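Local coordinates for protein geranyltranstransferase (Methylococcus capsulatus, PDB 3TS7) that probably condenses geranyl diphosphate with isopentenyl diphosphate to give farnesyl diphosphate, a magnesium-dependent step of isoprenoid biosynthesis, at residues A199-P204 and E209-L214; D215-C220 and D288-L293; D25-A30 and A132-I137. All blocks are in the same frame, centred on the assembly; numbering follows the deposited sequence.

Contact 1. Residues A199-P204 and E209-L214; sequences ACLARP and EQFDRL. With PO4 (phosphate ion), chain G.
Helices 177-201 and 208-237 form an antiparallel helical hairpin, and Cys200 and Phe211 meet across it close to the short connection. CB of Cys200 lies 3.5 Å from CE2 of Phe211, approaching the ring obliquely. The thiol continues past it: SG of Cys200 stands 5.0 Å from the centroid of the Phe211 ring in a slanting sulfur-aromatic contact, and the same SG rests 3.7 Å from the CD1 methyl of Leu214. What places it there is the first torsion of Cys200, which sets SG beside the backbone N (chi1 -68°). Leu201 meets the same corner of the ring from a different direction: its CD2 methyl arrives at the edge, near the ring plane and 4.0 Å from Phe211 CE2, the two side chains crossing at about a right angle. Leu206 of the connecting loop touches both Cys200 and Phe211, while helix 141-155 packs against Leu201.

Beyond this apolar patch the two segments meet through a phosphate ion, probably taken up from the crystallisation liquor. Arg203, its chain bent at chi2 and chi3, presents one edge of its guanidinium to the ion. Arg203 NE donates to phosphate O1 at 3.0 Å, and Arg203 NH1 to phosphate O4 at 3.1 Å, with the phosphorus in the guanidinium plane. Arg203 NH2 turns instead to Pro204 O at 2.9 Å, a bond that helps fix the rotation of the group. From the other segment, Gln210 NE2 reaches phosphate O3 at 2.6 Å, a short bond with an N-H...O angle of 163°. The hairpin thus combines an apolar patch of sulfur, methyl and ring carbons with a polar flank where an anion bridges a cation and a neutral amide; the Arg203 charge probably offsets part of that of the phosphate.

Contact 2. Residues D215-C220 and D288-L293; sequences DHYAKC and DLLREL
Tyr217 spans the gap to Leu290 and gives its phenol hydrogen to a main-chain carbonyl: OH of Tyr217 donates to O of Leu290 at 2.7 Å. The donor does not approach head-on. The C=O...O angle is 122°, and the hydroxyl is tilted 23° from the carbonyl plane. Relative to the tyrosine ring, the same oxygen lies at the edge, near its plane.

Carbon contacts surround this bond. CZ of Tyr217 sits 3.9 Å from CB of Leu290, and CE2 of the ring is 4.0 Å from the CD2 methyl of the same leucine. One turn further on, CB of Leu293 comes within 4.0 Å of the Tyr217 OH, so the hydroxyl is flanked by hydrocarbon on its way to the carbonyl. CG of Tyr217 lies opposite the backbone N (chi1 166°), which extends the ring straight across a wide interval: the closest CA atoms, those of Tyr217 and Leu290, are 8.9 Å apart.

In the second shell, Leu290 also leans on Ala60 and Thr64 of helix 53-65. Arg291 ties the start of its helix back to the preceding loop by bonding the carbonyls of Phe283 and Gly284. On the tyrosine's own helix, Ala218 packs on Arg193 and Val196, and Cys220 on Ala275 and Ala276.

All three touching residues are buried, and the link is a side-chain to main-chain hydrogen bond set in apolar packing, between helices distant in sequence. It joins helix 208-237 to the late helix 288-298 within the all-helical bundle of the polyprenyl synthase fold.

Contact 3. Residues D25-A30 and A132-I137; sequences DARLPA and AQDPSI
Arg27 and Asp134 form the firm half of this contact. The guanidinium grips the carboxylate side-on with two nitrogens, both aimed at a single oxygen: NE of Arg27 lies 2.8 Å from OD1 of Asp134, and NH2 lies 2.9 Å from that same OD1. The NH2 bond uses the syn lone pair of OD1; NE also comes from the syn side, but clearly out of the carboxylate plane. OD1 stays in the guanidinium plane, yet the planes of the two groups stand 45° apart, so this is not the flat pairing in which each nitrogen has its own oxygen. An extended chain from CG to NE carries the charge across.

The second carboxylate oxygen serves its own segment. Ser136 OG donates to Asp134 OD2 at 2.7 Å, and the backbone N of Ser136 reaches that OD2 at 3.2 Å, closing an Asx turn; both come from above the same face of the carboxylate. A type I beta turn from Asp134 to Ile137 overlaps it. With an alanine in place of Asp134, Arg27 would probably lose the countercharge for its NE and NH2, and the N and OG of Ser136 the oxygen that holds their turn.

The looser side lies at the serine hydroxyl. Arg27 NH2 makes a long, weak bond of 3.3 Å to Ser136 OG. A water holds NH2 closely, accepting from it at 2.6 Å, but bonds only weakly to that OG.

NH1 of Arg27 turns back to the carbonyl of Ala23, and the side chain rests on Asp73 and Cys77 of helix 73-90. The salt bridge thus joins the last part of helix 5-27 to the turn that follows helix 113-133, beside the place where Ala132 and Gln133 pack against Ile148 and Glu149 of the second subunit.

Overall arrangement
Contacts 1 and 2 are successive stations on helix 208-237, their centres 13 Å apart. They share a seam, for Leu214 CD2 of contact 1 touches Leu290 CD1 of contact 2 at 3.7 Å, so the two contacts adjoin through leucine methyls. Contact 3 closes earlier in the chain and lies elsewhere: its centre is 23 Å from that of contact 1 and 27 Å from that of contact 2, with nearest atoms about 6 Å and about 18 Å away. The phosphate belongs to contact 1 alone. Further along, the same helix 208-237 carries a DDILD sequence, the second aspartate-rich motif of this family, which probably binds magnesium.

Contact 1. Residues A199-P204 and E209-L214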
loop_
_atom_site.group_PDB
_atom_site.type_symbol
_atom_site.label_atom_id
_atom_site.label_comp_id
_atom_site.label_asym_id
_atom_site.label_seq_id
_atom_site.Cartn_x
_atom_site.Cartn_y
_atom_site.Cartn_z
ATOM N N ALA B 199 -12.864 -12.917 -5.131
ATOM C CA ALA B 199 -13.893 -13.946 -4.888
ATOM C C ALA B 199 -13.662 -15.199 -5.712
ATOM O O ALA B 199 -13.776 -16.312 -5.192
ATOM C CB ALA B 199 -15.299 -13.391 -5.116
ATOM N N CYS B 200 -13.333 -15.024 -6.993
ATOM C CA CYS B 200 -13.016 -16.146 -7.853
ATOM C C CYS B 200 -11.840 -16.979 -7.340
ATOM O O CYS B 200 -11.883 -18.213 -7.391
ATOM C CB CYS B 200 -12.771 -15.671 -9.290
ATOM S SG CYS B 200 -14.277 -15.029 -10.127
ATOM N N LEU B 201 -10.815 -16.306 -6.807
ATOM C CA LEU B 201 -9.631 -16.991 -6.265
ATOM C C LEU B 201 -9.911 -17.745 -4.953
ATOM O O LEU B 201 -9.110 -18.584 -4.548
ATOM C CB LEU B 201 -8.473 -15.995 -6.069
ATOM C CG LEU B 201 -7.808 -15.472 -7.347
ATOM C CD1 LEU B 201 -6.996 -14.167 -7.081
ATOM C CD2 LEU B 201 -6.963 -16.550 -8.035
ATOM N N ALA B 202 -11.016 -17.422 -4.283
ATOM C CA ALA B 202 -11.456 -18.189 -3.104
ATOM C C ALA B 202 -12.291 -19.439 -3.451
ATOM O O ALA B 202 -12.848 -20.106 -2.548
ATOM C CB ALA B 202 -12.189 -17.289 -2.133
ATOM N N ARG B 203 -12.370 -19.753 -4.749
ATOM C CA ARG B 203 -13.029 -20.969 -5.233
ATOM C C ARG B 203 -11.982 -21.846 -5.896
ATOM O O ARG B 203 -11.734 -21.710 -7.086
ATOM C CB ARG B 203 -14.133 -20.648 -6.246
ATOM C CG ARG B 203 -15.295 -21.679 -6.356
ATOM C CD ARG B 203 -14.860 -23.050 -6.851
ATOM N NE ARG B 203 -15.669 -23.546 -7.959
ATOM C CZ ARG B 203 -15.426 -24.674 -8.626
ATOM N NH1 ARG B 203 -16.213 -25.037 -9.632
ATOM N NH2 ARG B 203 -14.399 -25.440 -8.291
ATOM N N PRO B 204 -11.380 -22.779 -5.136
ATOM C CA PRO B 204 -10.309 -23.598 -5.723
ATOM C C PRO B 204 -10.744 -24.340 -7.007
ATOM O O PRO B 204 -11.807 -24.963 -7.040
ATOM C CB PRO B 204 -9.951 -24.567 -4.579
ATOM C CG PRO B 204 -10.318 -23.772 -3.313
ATOM C CD PRO B 204 -11.595 -23.080 -3.705
ATOM N N GLU B 209 -12.758 -19.995 -17.844
ATOM C CA GLU B 209 -13.889 -19.339 -18.501
ATOM C C GLU B 209 -14.787 -18.584 -17.528
ATOM O O GLU B 209 -15.339 -17.552 -17.885
ATOM C CB GLU B 209 -14.721 -20.306 -19.359
ATOM C CG GLU B 209 -15.582 -19.577 -20.377
ATOM C CD GLU B 209 -16.666 -20.419 -21.035
ATOM O OE1 GLU B 209 -17.711 -19.819 -21.389
ATOM O OE2 GLU B 209 -16.477 -21.646 -21.216
ATOM N N GLN B 210 -14.925 -19.064 -16.298
ATOM C CA GLN B 210 -15.752 -18.346 -15.331
ATOM C C GLN B 210 -15.052 -17.099 -14.798
ATOM O O GLN B 210 -15.696 -16.060 -14.625
ATOM C CB GLN B 210 -16.200 -19.260 -14.190
ATOM C CG GLN B 210 -17.131 -20.379 -14.697
ATOM C CD GLN B 210 -17.850 -21.103 -13.586
ATOM O OE1 GLN B 210 -18.242 -22.259 -13.736
ATOM N NE2 GLN B 210 -18.033 -20.436 -12.468
ATOM N N PHE B 211 -13.745 -17.216 -14.532
ATOM C CA PHE B 211 -12.920 -16.029 -14.225
ATOM C C PHE B 211 -13.179 -14.944 -15.273
ATOM O O PHE B 211 -13.569 -13.824 -14.914
ATOM C CB PHE B 211 -11.423 -16.347 -14.284
ATOM C CG PHE B 211 -10.843 -16.901 -13.008
ATOM C CD1 PHE B 211 -10.741 -18.277 -12.817
ATOM C CD2 PHE B 211 -10.335 -16.044 -12.024
ATOM C CE1 PHE B 211 -10.169 -18.813 -11.643
ATOM C CE2 PHE B 211 -9.750 -16.558 -10.848
ATOM C CZ PHE B 211 -9.675 -17.951 -10.653
ATOM N N ASP B 212 -12.934 -15.301 -16.539
ATOM C CA ASP B 212 -12.969 -14.358 -17.688
ATOM C C ASP B 212 -14.325 -13.714 -17.858
ATOM O O ASP B 212 -14.413 -12.512 -18.079
ATOM C CB ASP B 212 -12.574 -15.051 -19.004
ATOM C CG ASP B 212 -11.164 -15.632 -18.970
ATOM O OD1 ASP B 212 -10.811 -16.371 -19.913
ATOM O OD2 ASP B 212 -10.409 -15.370 -18.005
ATOM N N ARG B 213 -15.398 -14.507 -17.748
ATOM C CA ARG B 213 -16.753 -13.942 -17.879
ATOM C C ARG B 213 -17.076 -12.964 -16.774
ATOM O O ARG B 213 -17.646 -11.900 -17.010
ATOM C CB ARG B 213 -17.822 -15.039 -17.891
ATOM C CG ARG B 213 -17.865 -15.870 -19.151
ATOM C CD ARG B 213 -18.987 -16.923 -19.035
ATOM N NE ARG B 213 -19.173 -17.649 -20.287
ATOM C CZ ARG B 213 -20.049 -17.315 -21.233
ATOM N NH1 ARG B 213 -20.131 -18.042 -22.342
ATOM N NH2 ARG B 213 -20.844 -16.260 -21.077
ATOM N N LEU B 214 -16.706 -13.318 -15.553
ATOM C CA LEU B 214 -17.037 -12.471 -14.426
ATOM C C LEU B 214 -16.167 -11.217 -14.422
ATOM O O LEU B 214 -16.624 -10.147 -14.008
ATOM C CB LEU B 214 -16.902 -13.243 -13.105
ATOM C CG LEU B 214 -18.033 -14.238 -12.831
ATOM C CD1 LEU B 214 -17.608 -15.274 -11.777
ATOM C CD2 LEU B 214 -19.273 -13.496 -12.395
HETATM P P PO4 G . -19.295 -22.645 -9.979
HETATM O O1 PO4 G . -18.358 -22.431 -8.799
HETATM O O2 PO4 G . -20.596 -23.255 -9.488
HETATM O O3 PO4 G . -19.612 -21.327 -10.655
HETATM O O4 PO4 G . -18.595 -23.558 -10.972
#

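Contact 2. Residues D215-C220 and D288-L293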
loop_
_atom_site.group_PDB
_atom_site.type_symbol
_atom_site.label_atom_id
_atom_site.label_comp_id
_atom_site.label_asym_id
_atom_site.label_seq_id
_atom_site.Cartn_x
_atom_site.Cartn_y
_atom_site.Cartn_z
ATOM N N ASP B 215 -14.923 -11.372 -14.834
ATOM C CA ASP B 215 -14.064 -10.205 -15.126
ATOM C C ASP B 215 -14.660 -9.274 -16.194
ATOM O O ASP B 215 -14.705 -8.044 -16.000
ATOM C CB ASP B 215 -12.664 -10.639 -15.547
ATOM C CG ASP B 215 -11.750 -9.446 -15.749
ATOM O OD1 ASP B 215 -11.511 -8.687 -14.776
ATOM O OD2 ASP B 215 -11.315 -9.243 -16.883
ATOM N N HIS B 216 -15.140 -9.850 -17.300
ATOM C CA HIS B 216 -15.854 -9.032 -18.321
ATOM C C HIS B 216 -17.106 -8.367 -17.780
ATOM O O HIS B 216 -17.360 -7.196 -18.079
ATOM C CB HIS B 216 -16.151 -9.829 -19.606
ATOM C CG HIS B 216 -16.377 -8.952 -20.802
ATOM N ND1 HIS B 216 -15.392 -8.136 -21.320
ATOM C CD2 HIS B 216 -17.478 -8.735 -21.560
ATOM C CE1 HIS B 216 -15.875 -7.462 -22.349
ATOM N NE2 HIS B 216 -17.137 -7.810 -22.518
ATOM N N TYR B 217 -17.874 -9.079 -16.943
ATOM C CA TYR B 217 -19.005 -8.470 -16.226
ATOM C C TYR B 217 -18.524 -7.262 -15.414
ATOM O O TYR B 217 -19.146 -6.176 -15.427
ATOM C CB TYR B 217 -19.686 -9.519 -15.305
ATOM C CG TYR B 217 -20.625 -8.956 -14.281
ATOM C CD1 TYR B 217 -21.978 -8.748 -14.580
ATOM C CD2 TYR B 217 -20.178 -8.626 -13.005
ATOM C CE1 TYR B 217 -22.839 -8.223 -13.638
ATOM C CE2 TYR B 217 -21.034 -8.106 -12.059
ATOM C CZ TYR B 217 -22.365 -7.916 -12.372
ATOM O OH TYR B 217 -23.213 -7.385 -11.428
ATOM N N ALA B 218 -17.431 -7.472 -14.680
ATOM C CA ALA B 218 -16.866 -6.437 -13.801
ATOM C C ALA B 218 -16.392 -5.205 -14.594
ATOM O O ALA B 218 -16.745 -4.055 -14.252
ATOM C CB ALA B 218 -15.715 -7.043 -12.960
ATOM N N LYS B 219 -15.674 -5.471 -15.679
ATOM C CA LYS B 219 -15.158 -4.423 -16.588
ATOM C C LYS B 219 -16.289 -3.581 -17.189
ATOM O O LYS B 219 -16.236 -2.339 -17.174
ATOM C CB LYS B 219 -14.316 -5.052 -17.705
ATOM C CG LYS B 219 -13.745 -4.019 -18.689
ATOM C CD LYS B 219 -12.898 -4.661 -19.753
ATOM C CE LYS B 219 -12.145 -3.604 -20.567
ATOM N NZ LYS B 219 -11.260 -4.268 -21.555
ATOM N N CYS B 220 -17.336 -4.267 -17.668
ATOM C CA CYS B 220 -18.483 -3.594 -18.289
ATOM C C CYS B 220 -19.297 -2.784 -17.285
ATOM O O CYS B 220 -19.676 -1.659 -17.585
ATOM C CB CYS B 220 -19.357 -4.594 -19.074
ATOM S SG CYS B 220 -18.524 -5.375 -20.452
ATOM N N ASP B 288 -28.674 -14.359 -10.749
ATOM C CA ASP B 288 -29.717 -13.322 -10.718
ATOM C C ASP B 288 -29.327 -12.142 -9.848
ATOM O O ASP B 288 -29.677 -10.994 -10.152
ATOM C CB ASP B 288 -31.066 -13.864 -10.239
ATOM C CG ASP B 288 -31.752 -14.701 -11.291
ATOM O OD1 ASP B 288 -31.248 -14.726 -12.443
ATOM O OD2 ASP B 288 -32.777 -15.340 -10.968
ATOM N N LEU B 289 -28.615 -12.439 -8.762
ATOM C CA LEU B 289 -28.084 -11.420 -7.893
ATOM C C LEU B 289 -27.175 -10.448 -8.650
ATOM O O LEU B 289 -27.316 -9.234 -8.495
ATOM C CB LEU B 289 -27.321 -12.063 -6.729
ATOM C CG LEU B 289 -26.980 -11.103 -5.590
ATOM C CD1 LEU B 289 -28.240 -10.601 -4.892
ATOM C CD2 LEU B 289 -26.063 -11.830 -4.580
ATOM N N LEU B 290 -26.278 -10.982 -9.474
ATOM C CA LEU B 290 -25.380 -10.132 -10.285
ATOM C C LEU B 290 -26.125 -9.354 -11.380
ATOM O O LEU B 290 -25.762 -8.217 -11.704
ATOM C CB LEU B 290 -24.251 -10.955 -10.888
ATOM C CG LEU B 290 -23.241 -11.504 -9.858
ATOM C CD1 LEU B 290 -22.228 -12.351 -10.563
ATOM C CD2 LEU B 290 -22.555 -10.358 -9.100
ATOM N N ARG B 291 -27.181 -9.964 -11.913
ATOM C CA ARG B 291 -28.045 -9.325 -12.898
ATOM C C ARG B 291 -28.709 -8.086 -12.312
ATOM O O ARG B 291 -28.721 -7.028 -12.937
ATOM C CB ARG B 291 -29.083 -10.331 -13.447
ATOM C CG ARG B 291 -28.491 -11.384 -14.368
ATOM C CD ARG B 291 -29.501 -12.417 -14.945
ATOM N NE ARG B 291 -28.771 -13.470 -15.651
ATOM C CZ ARG B 291 -28.451 -14.661 -15.151
ATOM N NH1 ARG B 291 -27.739 -15.497 -15.866
ATOM N NH2 ARG B 291 -28.829 -15.020 -13.936
ATOM N N GLU B 292 -29.228 -8.206 -11.097
ATOM C CA GLU B 292 -29.858 -7.087 -10.418
ATOM C C GLU B 292 -28.849 -6.060 -9.900
ATOM O O GLU B 292 -29.124 -4.845 -9.882
ATOM C CB GLU B 292 -30.711 -7.599 -9.251
ATOM C CG GLU B 292 -31.904 -8.445 -9.702
ATOM C CD GLU B 292 -32.993 -7.623 -10.391
ATOM O OE1 GLU B 292 -33.635 -8.150 -11.323
ATOM O OE2 GLU B 292 -33.214 -6.452 -10.008
ATOM N N LEU B 293 -27.700 -6.551 -9.445
ATOM C CA LEU B 293 -26.639 -5.669 -8.965
ATOM C C LEU B 293 -26.079 -4.789 -10.111
ATOM O O LEU B 293 -25.817 -3.606 -9.898
ATOM C CB LEU B 293 -25.526 -6.474 -8.292
ATOM C CG LEU B 293 -24.440 -5.674 -7.569
ATOM C CD1 LEU B 293 -25.029 -4.838 -6.409
ATOM C CD2 LEU B 293 -23.339 -6.602 -7.074
#

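Contact 3. Residues D25-A30 and A132-I137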
loop_
_atom_site.group_PDB
_atom_site.type_symbol
_atom_site.label_atom_id
_atom_site.label_comp_id
_atom_site.label_asym_id
_atom_site.label_seq_id
_atom_site.Cartn_x
_atom_site.Cartn_y
_atom_site.Cartn_z
ATOM N N ASP B 25 -14.388 -3.205 11.151
ATOM C CA ASP B 25 -14.158 -2.886 12.567
ATOM C C ASP B 25 -13.231 -3.915 13.233
ATOM O O ASP B 25 -12.297 -3.541 13.950
ATOM C CB ASP B 25 -15.494 -2.805 13.320
ATOM C CG ASP B 25 -15.323 -2.456 14.798
ATOM O OD1 ASP B 25 -14.434 -1.649 15.135
ATOM O OD2 ASP B 25 -16.082 -2.999 15.623
ATOM N N ALA B 26 -13.476 -5.197 12.963
ATOM C CA ALA B 26 -12.642 -6.275 13.480
ATOM C C ALA B 26 -11.202 -6.245 12.950
ATOM O O ALA B 26 -10.297 -6.751 13.614
ATOM C CB ALA B 26 -13.294 -7.648 13.227
ATOM N N ARG B 27 -10.984 -5.643 11.776
ATOM C CA ARG B 27 -9.640 -5.582 11.182
ATOM C C ARG B 27 -8.964 -4.214 11.342
ATOM O O ARG B 27 -7.819 -4.032 10.936
ATOM C CB ARG B 27 -9.675 -6.006 9.703
ATOM C CG ARG B 27 -9.821 -7.509 9.494
ATOM C CD ARG B 27 -10.476 -7.876 8.166
ATOM N NE ARG B 27 -10.690 -9.321 8.069
ATOM C CZ ARG B 27 -11.771 -9.955 8.533
ATOM N NH1 ARG B 27 -12.754 -9.278 9.110
ATOM N NH2 ARG B 27 -11.867 -11.268 8.423
ATOM N N LEU B 28 -9.671 -3.245 11.914
ATOM C CA LEU B 28 -9.062 -1.943 12.133
ATOM C C LEU B 28 -8.495 -1.862 13.556
ATOM O O LEU B 28 -9.185 -2.242 14.506
ATOM C CB LEU B 28 -10.062 -0.810 11.897
ATOM C CG LEU B 28 -10.345 -0.451 10.425
ATOM C CD1 LEU B 28 -11.565 0.454 10.346
ATOM C CD2 LEU B 28 -9.139 0.188 9.761
ATOM N N PRO B 29 -7.246 -1.371 13.700
ATOM C CA PRO B 29 -6.640 -1.258 15.039
ATOM C C PRO B 29 -7.458 -0.313 15.926
ATOM O O PRO B 29 -7.944 0.712 15.440
ATOM C CB PRO B 29 -5.251 -0.674 14.758
ATOM C CG PRO B 29 -5.004 -0.915 13.277
ATOM C CD PRO B 29 -6.362 -0.841 12.643
ATOM N N ALA B 30 -7.597 -0.673 17.202
ATOM C CA ALA B 30 -8.481 0.010 18.157
ATOM C C ALA B 30 -8.244 1.513 18.323
ATOM O O ALA B 30 -7.106 1.991 18.276
ATOM C CB ALA B 30 -8.403 -0.665 19.508
ATOM N N ALA B 132 -2.433 -11.338 3.354
ATOM C CA ALA B 132 -1.296 -12.223 3.597
ATOM C C ALA B 132 -1.495 -13.090 4.854
ATOM O O ALA B 132 -0.992 -14.198 4.934
ATOM C CB ALA B 132 0.006 -11.416 3.707
ATOM N N GLN B 133 -2.233 -12.577 5.821
ATOM C CA GLN B 133 -2.206 -13.137 7.161
ATOM C C GLN B 133 -3.562 -13.608 7.712
ATOM O O GLN B 133 -3.585 -14.480 8.578
ATOM C CB GLN B 133 -1.550 -12.131 8.118
ATOM C CG GLN B 133 -1.138 -12.676 9.490
ATOM C CD GLN B 133 -2.286 -12.729 10.490
ATOM O OE1 GLN B 133 -2.321 -13.603 11.361
ATOM N NE2 GLN B 133 -3.252 -11.827 10.343
ATOM N N ASP B 134 -4.666 -13.015 7.248
ATOM C CA ASP B 134 -6.012 -13.296 7.774
ATOM C C ASP B 134 -6.337 -14.806 7.697
ATOM O O ASP B 134 -6.398 -15.371 6.599
ATOM C CB ASP B 134 -7.060 -12.436 7.030
ATOM C CG ASP B 134 -8.445 -12.470 7.657
ATOM O OD1 ASP B 134 -9.268 -11.614 7.264
ATOM O OD2 ASP B 134 -8.734 -13.338 8.514
ATOM N N PRO B 135 -6.499 -15.464 8.874
ATOM C CA PRO B 135 -6.661 -16.917 8.860
ATOM C C PRO B 135 -8.034 -17.370 8.352
ATOM O O PRO B 135 -8.175 -18.512 7.914
ATOM C CB PRO B 135 -6.450 -17.312 10.330
ATOM C CG PRO B 135 -6.850 -16.116 11.114
ATOM C CD PRO B 135 -6.480 -14.925 10.253
ATOM N N SER B 136 -9.019 -16.476 8.392
ATOM C CA SER B 136 -10.353 -16.758 7.854
ATOM C C SER B 136 -10.358 -16.868 6.320
ATOM O O SER B 136 -11.278 -17.448 5.745
ATOM C CB SER B 136 -11.364 -15.719 8.330
ATOM O OG SER B 136 -11.074 -14.443 7.800
ATOM N N ILE B 137 -9.330 -16.343 5.657
ATOM C CA ILE B 137 -9.178 -16.574 4.220
ATOM C C ILE B 137 -8.549 -17.938 4.008
ATOM O O ILE B 137 -7.381 -18.058 3.602
ATOM C CB ILE B 137 -8.361 -15.460 3.483
ATOM C CG1 ILE B 137 -8.746 -14.069 3.994
ATOM C CG2 ILE B 137 -8.580 -15.555 1.949
ATOM C CD1 ILE B 137 -7.912 -12.911 3.360
HETATM O O HOH W 1 -13.573 -12.955 9.446
#